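Local structure of endonuclease V (Bacillus subtilis, 3GA2) at residues 40-45 against 63-68; 46-51 against 224-229; 57-62 against 75-80; 141-146 against 213-218. The protein probably acts in DNA repair, recognising deaminated bases and using magnesium to cut double-stranded DNA at the second phosphodiester bond 3' to a deoxyinosine. The protein carries 1 engineered substitution. All coordinates share one frame; numbering follows the deposited sequence.

Contact 1: residues 40-45 against 63-68; sequences NTTAGV and IVIDAD. Engineered in segment 40-45: Thr-42 (natural residue Gly).
The amide N of Ala-67 gives a short, nearly straight hydrogen bond to Asn-40 O, 2.7 Å long with 167° at the hydrogen, although it meets the oxygen from above the carbonyl plane. The bond closes the end of the pairing, where the chain leaves strand 63-66, and the small methyl of Ala-67 fits there against the backbone, its CB 3.2 Å from Asn-40 O. Further in, Ile-65 O takes Thr-42 N at 3.2 Å and also touches Thr-41 CA. Ile-65 N returns a bond of 2.9 Å to Thr-42 O, and the same double exchange joins Gly-44 to Ile-63. This ladder belongs to the antiparallel hairpin 41-52/55-66, the first two strands in the chain of the sheet of this RNase H-like fold. Ala-43 and Val-64 form a non-hydrogen-bonded pair on one face, CB to CG2 4.2 Å; alanine suits the close approach of the two backbones, while valine extends to Leu-106 and Thr-108. On the other face stand Ile-65 and Thr-42, an engineered residue replacing glycine. With chi1 of 64°, Ile-65 CG1 lies between its own backbone N and carbonyl carbon and passes obliquely across Thr-42 OG1 at 3.3 Å. That buried hydroxyl has no polar partner in the model, and Pro-218 of helix 217-235 touches both side chains. At the turn, Asp-66 OD1 takes the amide of Thr-69.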
# COMPACT_ATOMS: atom_id res chain seq x y z
N ASN A 40 -18.33 -3.57 -1.91
CA ASN A 40 -18.97 -2.45 -2.58
C ASN A 40 -17.96 -1.47 -3.18
O ASN A 40 -18.19 -0.93 -4.27
CB ASN A 40 -19.86 -1.68 -1.59
CG ASN A 40 -20.98 -2.53 -1.01
OD1 ASN A 40 -21.79 -3.10 -1.74
ND2 ASN A 40 -21.02 -2.63 0.32
N THR A 41 -16.86 -1.23 -2.48
CA THR A 41 -15.84 -0.30 -2.94
C THR A 41 -14.42 -0.76 -2.60
O THR A 41 -14.21 -1.56 -1.69
CB THR A 41 -16.05 1.09 -2.30
OG1 THR A 41 -16.06 0.96 -0.87
CG2 THR A 41 -17.35 1.71 -2.76
N THR A 42 -13.46 -0.25 -3.36
CA THR A 42 -12.05 -0.55 -3.11
C THR A 42 -11.34 0.79 -3.29
O THR A 42 -11.71 1.60 -4.15
CB THR A 42 -11.48 -1.62 -4.10
OG1 THR A 42 -11.28 -1.05 -5.39
CG2 THR A 42 -12.43 -2.80 -4.23
N ALA A 43 -10.34 1.06 -2.46
CA ALA A 43 -9.61 2.31 -2.57
C ALA A 43 -8.16 2.05 -2.91
O ALA A 43 -7.63 0.97 -2.64
CB ALA A 43 -9.72 3.10 -1.26
N GLY A 44 -7.53 3.05 -3.52
CA GLY A 44 -6.13 2.94 -3.88
C GLY A 44 -5.38 4.07 -3.20
O GLY A 44 -5.87 5.19 -3.17
N VAL A 45 -4.20 3.77 -2.66
CA VAL A 45 -3.41 4.76 -1.96
C VAL A 45 -2.01 4.87 -2.54
O VAL A 45 -1.35 3.85 -2.80
CB VAL A 45 -3.25 4.41 -0.46
CG1 VAL A 45 -2.69 5.60 0.31
CG2 VAL A 45 -4.59 3.98 0.11
N ILE A 63 -7.89 7.15 -4.02
CA ILE A 63 -8.90 7.08 -5.07
C ILE A 63 -9.83 5.95 -4.71
O ILE A 63 -9.39 4.82 -4.54
CB ILE A 63 -8.26 6.76 -6.43
CG1 ILE A 63 -7.11 7.71 -6.71
CG2 ILE A 63 -9.32 6.85 -7.52
CD1 ILE A 63 -7.52 9.17 -6.80
N VAL A 64 -11.12 6.25 -4.57
CA VAL A 64 -12.11 5.24 -4.23
C VAL A 64 -12.91 4.90 -5.47
O VAL A 64 -13.41 5.79 -6.16
CB VAL A 64 -13.09 5.76 -3.15
CG1 VAL A 64 -14.00 4.64 -2.69
CG2 VAL A 64 -12.31 6.33 -1.96
N ILE A 65 -13.02 3.61 -5.79
CA ILE A 65 -13.82 3.22 -6.94
C ILE A 65 -14.95 2.29 -6.51
O ILE A 65 -14.92 1.73 -5.42
CB ILE A 65 -12.97 2.49 -8.03
CG1 ILE A 65 -12.43 1.17 -7.48
CG2 ILE A 65 -11.82 3.40 -8.48
CD1 ILE A 65 -11.99 0.21 -8.56
N ASP A 66 -15.96 2.17 -7.37
CA ASP A 66 -17.09 1.29 -7.12
C ASP A 66 -16.55 -0.09 -7.48
O ASP A 66 -15.98 -0.27 -8.55
CB ASP A 66 -18.26 1.67 -8.03
CG ASP A 66 -19.42 0.71 -7.93
OD1 ASP A 66 -19.33 -0.41 -8.49
OD2 ASP A 66 -20.43 1.06 -7.28
N ALA A 67 -16.72 -1.06 -6.59
CA ALA A 67 -16.19 -2.40 -6.84
C ALA A 67 -16.68 -3.06 -8.13
O ALA A 67 -15.89 -3.65 -8.85
CB ALA A 67 -16.49 -3.31 -5.66
N ASP A 68 -17.98 -2.95 -8.41
CA ASP A 68 -18.55 -3.56 -9.61
C ASP A 68 -18.24 -2.82 -10.91
O ASP A 68 -17.68 -3.41 -11.84
CB ASP A 68 -20.07 -3.71 -9.47
CG ASP A 68 -20.49 -4.65 -8.35
OD1 ASP A 68 -19.65 -5.44 -7.86
OD2 ASP A 68 -21.67 -4.61 -7.97

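Contact 2: residues 46-51 against 224-229; sequences DLAYWE and LETHVL
Asp-46, a predicted magnesium ligand of the RNase H-like core, lies on strand 41-52, and helix 217-235 packs over this stretch of it. The strand and helix segments run at 27° to each other, their axes 7.4 Å apart at the closest, a spacing that small side chains allow. Thr-226 does most of the touching. Its methyl CG2 sits 3.5 Å from Asp-46 O and also meets the CB of that aspartate, while its CB lies 3.7 Å from the methyl of Ala-48. Threonine suits the place because its methyl faces the strand while OG1, at chi1 59°, turns back to bond Asp-223 O in its own helix. Ala-48 CB also meets the edge of the His-227 ring, near the ring plane, with CD2 4.3 Å away. The Asp-46 carboxylate is steadied by the next residue: Leu-47 N bonds OD2 on the anti side at 2.7 Å. Asp-116, the other predicted ligand, and Asp-223 also bring carboxylates to OD1; the approach to Asp-116 is doubtfully short, but such a gathering of acids is consistent with a metal site. Strand 55-66 pairs alongside through Asp-46 with Cys-61 and Ala-48 with Val-59, and further along the helix Arg-230 bonds Tyr-49 O and, with Tyr-233, packs against Trp-50.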
# COMPACT_ATOMS: atom_id res chain seq x y z
N ASP A 46 -1.55 6.09 -2.76
CA ASP A 46 -0.20 6.29 -3.26
C ASP A 46 0.32 7.59 -2.67
O ASP A 46 -0.44 8.41 -2.16
CB ASP A 46 -0.18 6.31 -4.79
CG ASP A 46 1.15 5.81 -5.35
OD1 ASP A 46 1.16 5.29 -6.49
OD2 ASP A 46 2.17 5.94 -4.64
N LEU A 47 1.64 7.77 -2.76
CA LEU A 47 2.31 8.94 -2.21
C LEU A 47 3.42 9.37 -3.16
O LEU A 47 4.08 8.52 -3.77
CB LEU A 47 2.93 8.58 -0.86
CG LEU A 47 3.13 9.61 0.25
CD1 LEU A 47 3.29 11.00 -0.32
CD2 LEU A 47 1.95 9.54 1.18
N ALA A 48 3.62 10.68 -3.30
CA ALA A 48 4.66 11.22 -4.17
C ALA A 48 5.44 12.29 -3.42
O ALA A 48 4.87 13.05 -2.64
CB ALA A 48 4.05 11.81 -5.43
N TYR A 49 6.75 12.35 -3.66
CA TYR A 49 7.62 13.31 -2.99
C TYR A 49 8.45 14.12 -3.98
O TYR A 49 8.64 13.71 -5.12
CB TYR A 49 8.57 12.60 -2.03
CG TYR A 49 7.88 11.60 -1.13
CD1 TYR A 49 7.51 10.34 -1.61
CD2 TYR A 49 7.58 11.91 0.19
CE1 TYR A 49 6.86 9.42 -0.80
CE2 TYR A 49 6.93 11.00 1.01
CZ TYR A 49 6.57 9.76 0.51
OH TYR A 49 5.92 8.86 1.32
N TRP A 50 8.94 15.27 -3.52
CA TRP A 50 9.75 16.15 -4.36
C TRP A 50 10.47 17.18 -3.49
O TRP A 50 10.00 17.54 -2.42
CB TRP A 50 8.87 16.87 -5.37
CG TRP A 50 8.03 17.95 -4.77
CD1 TRP A 50 8.32 19.28 -4.72
CD2 TRP A 50 6.79 17.78 -4.08
NE1 TRP A 50 7.33 19.96 -4.04
CE2 TRP A 50 6.38 19.06 -3.64
CE3 TRP A 50 5.98 16.68 -3.79
CZ2 TRP A 50 5.19 19.26 -2.93
CZ3 TRP A 50 4.80 16.88 -3.08
CH2 TRP A 50 4.42 18.16 -2.66
N GLU A 51 11.62 17.65 -3.97
CA GLU A 51 12.42 18.64 -3.27
C GLU A 51 11.74 20.01 -3.39
O GLU A 51 11.23 20.36 -4.45
CB GLU A 51 13.83 18.71 -3.87
CG GLU A 51 13.85 18.96 -5.37
CD GLU A 51 15.26 19.10 -5.93
OE1 GLU A 51 15.96 20.06 -5.54
OE2 GLU A 51 15.67 18.25 -6.75
N LEU A 224 -1.20 8.13 -10.68
CA LEU A 224 -1.31 9.20 -11.66
C LEU A 224 -1.77 10.50 -11.01
O LEU A 224 -1.37 11.58 -11.42
CB LEU A 224 -2.29 8.82 -12.77
CG LEU A 224 -1.91 7.67 -13.71
CD1 LEU A 224 -3.09 7.32 -14.60
CD2 LEU A 224 -0.71 8.07 -14.55
N GLU A 225 -2.61 10.39 -9.98
CA GLU A 225 -3.12 11.58 -9.30
C GLU A 225 -2.04 12.25 -8.45
O GLU A 225 -1.94 13.48 -8.41
CB GLU A 225 -4.32 11.21 -8.44
CG GLU A 225 -5.03 12.40 -7.82
CD GLU A 225 -5.86 13.17 -8.82
OE1 GLU A 225 -6.05 14.39 -8.60
OE2 GLU A 225 -6.33 12.58 -9.82
N THR A 226 -1.23 11.44 -7.77
CA THR A 226 -0.15 11.97 -6.93
C THR A 226 0.88 12.69 -7.80
O THR A 226 1.48 13.68 -7.38
CB THR A 226 0.57 10.85 -6.15
OG1 THR A 226 1.12 9.91 -7.07
CG2 THR A 226 -0.40 10.14 -5.22
N HIS A 227 1.07 12.20 -9.02
CA HIS A 227 2.04 12.80 -9.92
C HIS A 227 1.56 14.14 -10.47
O HIS A 227 2.33 15.09 -10.56
CB HIS A 227 2.35 11.85 -11.07
CG HIS A 227 3.13 10.64 -10.65
ND1 HIS A 227 3.29 9.53 -11.45
CD2 HIS A 227 3.79 10.36 -9.50
CE1 HIS A 227 4.02 8.63 -10.82
NE2 HIS A 227 4.33 9.11 -9.63
N VAL A 228 0.28 14.21 -10.84
CA VAL A 228 -0.28 15.44 -11.37
C VAL A 228 -0.35 16.51 -10.29
O VAL A 228 -0.11 17.69 -10.56
CB VAL A 228 -1.69 15.20 -11.98
CG1 VAL A 228 -2.66 14.73 -10.91
CG2 VAL A 228 -2.20 16.47 -12.63
N LEU A 229 -0.69 16.12 -9.06
CA LEU A 229 -0.76 17.08 -7.97
C LEU A 229 0.64 17.58 -7.62
O LEU A 229 0.83 18.76 -7.33
CB LEU A 229 -1.40 16.46 -6.73
CG LEU A 229 -2.93 16.44 -6.67
CD1 LEU A 229 -3.36 15.60 -5.49
CD2 LEU A 229 -3.47 17.86 -6.54

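Contact 3: residues 57-62 against 75-80; sequences YGVCCI and KVHSMG
Strands 57-62 and 75-80 run antiparallel, 166° between their directions and 4.6 Å between axes, with hydrogen-bonded pairs at Gly-58/Gly-80, Cys-60/Ser-78 and Ile-62/Val-76. The middle pair is the tightest, Ser-78 N reaching Cys-60 O at 2.8 Å; at the glycine pair the return bond from Gly-80 N to Gly-58 O is weak. Between these pairs, CA-H...O contacts such as His-77 CA to Cys-60 O, 3.0 Å, complete the ladder. Side chains then sort by face. On the face of Val-59 and Cys-61, Val-59 CG2 presses on CG of Met-79, a selenomethionine, at 3.4 Å, tighter than usual for two carbons. With chi1 -172°, Met-79 sends CG beside its own carbonyl carbon and across the valine, after which the chain bends away at its next two torsions. Cys-61, slim enough for a pair whose backbones come close, sets SG 3.9 Å from His-77 CB. On the other face Ile-62 CB meets Val-76 CG2 at 3.6 Å, two beta-branched residues that suit an extended backbone and give Leu-106 an apolar surface. At the end of the ladder Tyr-57 lays CD2 obliquely by the backbone of Gly-80, 3.8 Å from its C; no side chain there obstructs the ring. Strand 72-81 is the outermost on this side of the sheet within the chain. Helix 96-105 covers the face of Ile-62 and Ser-78, and helix 217-235 lies on the opposite one, Tyr-233 touching Val-59 and His-77 and Leu-229 touching Cys-61.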
# COMPACT_ATOMS: atom_id res chain seq x y z
N TYR A 57 8.81 17.28 0.66
CA TYR A 57 7.35 17.28 0.78
C TYR A 57 6.74 16.00 0.24
O TYR A 57 7.40 15.20 -0.43
CB TYR A 57 6.74 18.46 0.03
CG TYR A 57 6.96 19.80 0.69
CD1 TYR A 57 8.20 20.44 0.63
CD2 TYR A 57 5.92 20.45 1.36
CE1 TYR A 57 8.40 21.68 1.22
CE2 TYR A 57 6.11 21.69 1.96
CZ TYR A 57 7.35 22.30 1.88
OH TYR A 57 7.54 23.53 2.47
N GLY A 58 5.45 15.81 0.53
CA GLY A 58 4.76 14.62 0.07
C GLY A 58 3.27 14.82 -0.08
O GLY A 58 2.65 15.56 0.68
N VAL A 59 2.70 14.17 -1.09
CA VAL A 59 1.27 14.26 -1.33
C VAL A 59 0.68 12.86 -1.44
O VAL A 59 1.10 12.06 -2.27
CB VAL A 59 0.95 15.01 -2.64
CG1 VAL A 59 -0.55 15.08 -2.84
CG2 VAL A 59 1.54 16.41 -2.59
N CYS A 60 -0.30 12.57 -0.59
CA CYS A 60 -0.95 11.27 -0.60
C CYS A 60 -2.33 11.40 -1.22
O CYS A 60 -3.11 12.26 -0.82
CB CYS A 60 -1.10 10.72 0.82
SG CYS A 60 -2.22 9.28 0.91
N CYS A 61 -2.62 10.55 -2.19
CA CYS A 61 -3.91 10.55 -2.85
C CYS A 61 -4.61 9.22 -2.60
O CYS A 61 -3.98 8.16 -2.63
CB CYS A 61 -3.78 10.73 -4.36
SG CYS A 61 -3.26 12.36 -4.93
N ILE A 62 -5.90 9.30 -2.35
CA ILE A 62 -6.71 8.11 -2.14
C ILE A 62 -7.80 8.19 -3.20
O ILE A 62 -8.52 9.19 -3.30
CB ILE A 62 -7.36 8.08 -0.74
CG1 ILE A 62 -6.28 7.92 0.33
CG2 ILE A 62 -8.36 6.94 -0.65
CD1 ILE A 62 -6.81 7.92 1.75
N LYS A 75 -12.34 11.16 -4.55
CA LYS A 75 -10.91 11.42 -4.60
C LYS A 75 -10.56 12.44 -3.52
O LYS A 75 -11.23 13.46 -3.38
CB LYS A 75 -10.49 11.94 -5.98
CG LYS A 75 -10.70 10.95 -7.10
CD LYS A 75 -9.87 11.29 -8.33
CE LYS A 75 -10.30 12.60 -8.96
NZ LYS A 75 -9.50 12.90 -10.18
N VAL A 76 -9.52 12.14 -2.75
CA VAL A 76 -9.06 13.05 -1.70
C VAL A 76 -7.55 13.03 -1.69
O VAL A 76 -6.93 12.14 -2.27
CB VAL A 76 -9.55 12.61 -0.30
CG1 VAL A 76 -11.06 12.70 -0.21
CG2 VAL A 76 -9.07 11.19 0.01
N HIS A 77 -6.96 14.01 -1.03
CA HIS A 77 -5.51 14.04 -0.96
C HIS A 77 -5.07 14.81 0.27
O HIS A 77 -5.83 15.59 0.84
CB HIS A 77 -4.91 14.66 -2.22
CG HIS A 77 -5.14 16.13 -2.34
ND1 HIS A 77 -4.38 17.06 -1.65
CD2 HIS A 77 -6.05 16.84 -3.05
CE1 HIS A 77 -4.83 18.27 -1.92
NE2 HIS A 77 -5.84 18.17 -2.77
N SER A 78 -3.84 14.57 0.67
CA SER A 78 -3.25 15.21 1.82
C SER A 78 -1.90 15.73 1.33
O SER A 78 -1.25 15.09 0.50
CB SER A 78 -3.07 14.19 2.94
OG SER A 78 -2.70 14.82 4.15
N MSE A 79 -1.49 16.89 1.82
CA MSE A 79 -0.21 17.47 1.42
C MSE A 79 0.45 18.18 2.59
O MSE A 79 -0.23 18.82 3.40
CB MSE A 79 -0.43 18.44 0.25
CG MSE A 79 0.84 18.96 -0.40
SE MSE A 79 1.59 20.54 0.44
CE MSE A 79 0.47 21.87 -0.42
N GLY A 80 1.77 18.05 2.69
CA GLY A 80 2.51 18.68 3.77
C GLY A 80 3.99 18.30 3.76
O GLY A 80 4.38 17.31 3.14

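Contact 4: residues 141-146 against 213-218; sequences IGIAKT and SRLPIP
Arg-214 starts with CG wedged between its backbone N and carbonyl carbon, chi1 56°, and then runs straight out to NE, which carries its guanidinium to Lys-145 just beyond strand 140-144. This strand lies inside the sheet of the RNase H-like fold, and the segment 213-218 leads into helix 217-235, with Pro-216 at the N-cap position. Arg-214 NH1 bonds Lys-145 O at 3.3 Å, in the carbonyl plane and on a lone pair, with 152° at the hydrogen, a long bond with the oxygen slightly out of the guanidinium plane; NH1 has a second, weak bond to Pro-187 O. The two side chains cross at about a right angle, so that Lys-145 CG lies over one face of the guanidinium and CB is 3.4 Å from NH2. A leucine in place of Arg-214 would probably leave Lys-145 O without this N-H and the lysine's first methylenes without their flat support. Lys-145 is extended beyond CG, taking NZ away from the arginine into salt bridges with Asp-116 and Asp-223 at the predicted magnesium site; a long, flexible cation suits this reach. Leu-215 lies across the aliphatic part of the lysine, CD1 3.6 Å from Lys-145 CE, while its CD2 lies 4.1 Å from Ile-143 CG2. Ile-143 and Pro-216 reach toward each other, tip to tip: the beta-branched isoleucine offers two carbons to the rigid ring, CG2 3.8 Å from Pro-216 CD and CG1 4.0 Å from Pro-216 CG.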
# COMPACT_ATOMS: atom_id res chain seq x y z
N ILE A 141 -4.12 -4.26 1.19
CA ILE A 141 -3.33 -5.10 0.30
C ILE A 141 -2.10 -4.33 -0.16
O ILE A 141 -2.17 -3.12 -0.41
CB ILE A 141 -4.14 -5.52 -0.96
CG1 ILE A 141 -5.35 -6.37 -0.54
CG2 ILE A 141 -3.24 -6.30 -1.93
CD1 ILE A 141 -6.35 -6.60 -1.68
N GLY A 142 -0.98 -5.02 -0.25
CA GLY A 142 0.25 -4.39 -0.68
C GLY A 142 0.55 -4.71 -2.14
O GLY A 142 0.56 -5.88 -2.53
N ILE A 143 0.79 -3.67 -2.93
CA ILE A 143 1.11 -3.82 -4.35
C ILE A 143 2.43 -3.06 -4.58
O ILE A 143 2.43 -1.84 -4.74
CB ILE A 143 0.02 -3.17 -5.25
CG1 ILE A 143 -1.34 -3.83 -5.00
CG2 ILE A 143 0.42 -3.31 -6.71
CD1 ILE A 143 -1.43 -5.29 -5.44
N ALA A 144 3.55 -3.78 -4.58
CA ALA A 144 4.86 -3.15 -4.77
C ALA A 144 5.39 -3.26 -6.22
O ALA A 144 5.28 -4.32 -6.84
CB ALA A 144 5.87 -3.76 -3.79
N LYS A 145 5.99 -2.18 -6.72
CA LYS A 145 6.54 -2.15 -8.08
C LYS A 145 7.95 -2.71 -8.13
O LYS A 145 8.45 -3.06 -9.19
CB LYS A 145 6.58 -0.72 -8.61
CG LYS A 145 5.24 -0.01 -8.69
CD LYS A 145 5.45 1.48 -8.97
CE LYS A 145 4.15 2.25 -8.92
NZ LYS A 145 4.35 3.70 -9.16
N THR A 146 8.61 -2.77 -6.97
CA THR A 146 9.97 -3.28 -6.91
C THR A 146 10.07 -4.35 -5.84
O THR A 146 9.36 -4.31 -4.83
CB THR A 146 10.98 -2.17 -6.59
OG1 THR A 146 10.72 -1.65 -5.28
CG2 THR A 146 10.87 -1.04 -7.61
N SER A 213 -2.01 -1.46 -17.65
CA SER A 213 -0.94 -1.26 -16.68
C SER A 213 -0.80 -2.49 -15.80
O SER A 213 -1.70 -3.33 -15.72
CB SER A 213 -1.24 -0.05 -15.79
OG SER A 213 -1.28 1.13 -16.57
N ARG A 214 0.34 -2.60 -15.12
CA ARG A 214 0.57 -3.74 -14.24
C ARG A 214 0.03 -3.45 -12.85
O ARG A 214 0.05 -4.32 -11.97
CB ARG A 214 2.06 -4.06 -14.17
CG ARG A 214 2.92 -2.90 -13.73
CD ARG A 214 4.37 -3.33 -13.60
NE ARG A 214 5.22 -2.23 -13.16
CZ ARG A 214 6.23 -2.35 -12.31
NH1 ARG A 214 6.53 -3.54 -11.80
NH2 ARG A 214 6.94 -1.29 -11.98
N LEU A 215 -0.46 -2.23 -12.64
CA LEU A 215 -1.00 -1.86 -11.35
C LEU A 215 -2.52 -1.93 -11.38
O LEU A 215 -3.14 -1.50 -12.34
CB LEU A 215 -0.60 -0.43 -10.97
CG LEU A 215 0.89 -0.11 -10.92
CD1 LEU A 215 1.05 1.35 -10.55
CD2 LEU A 215 1.60 -1.00 -9.90
N PRO A 216 -3.13 -2.47 -10.31
CA PRO A 216 -4.60 -2.55 -10.30
C PRO A 216 -5.21 -1.16 -10.47
O PRO A 216 -4.65 -0.17 -10.02
CB PRO A 216 -4.90 -3.19 -8.94
CG PRO A 216 -3.68 -2.89 -8.11
CD PRO A 216 -2.54 -3.03 -9.09
N ILE A 217 -6.37 -1.10 -11.13
CA ILE A 217 -7.05 0.16 -11.40
C ILE A 217 -6.96 1.23 -10.31
O ILE A 217 -6.51 2.33 -10.56
CB ILE A 217 -8.54 -0.07 -11.75
CG1 ILE A 217 -8.64 -0.90 -13.04
CG2 ILE A 217 -9.24 1.25 -11.97
CD1 ILE A 217 -10.04 -1.39 -13.34
N PRO A 218 -7.40 0.91 -9.07
CA PRO A 218 -7.35 1.89 -7.98
C PRO A 218 -5.96 2.48 -7.74
O PRO A 218 -5.82 3.69 -7.57
CB PRO A 218 -7.83 1.08 -6.77
CG PRO A 218 -8.75 0.08 -7.39
CD PRO A 218 -7.98 -0.36 -8.61

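From the N terminus, strand 41-52 supplies first contact 1 and then contact 2. The chain returns along strand 55-66, giving contact 3 its first segment before residues 63-68 close contact 1; strand 72-81 then closes contact 3, so contacts 1 and 3 cross. Contact 4 opens at 141-146, after both have closed, and is completed at 213-218. Residues 224-229 close contact 2 last: its long loop encloses contacts 3 and 4 and crosses contact 1. Three strands at one side of the sheet, the inner strand 140-144 and helix 217-235 are thus tied together, the start of that helix touching contact 1 through Pro-218.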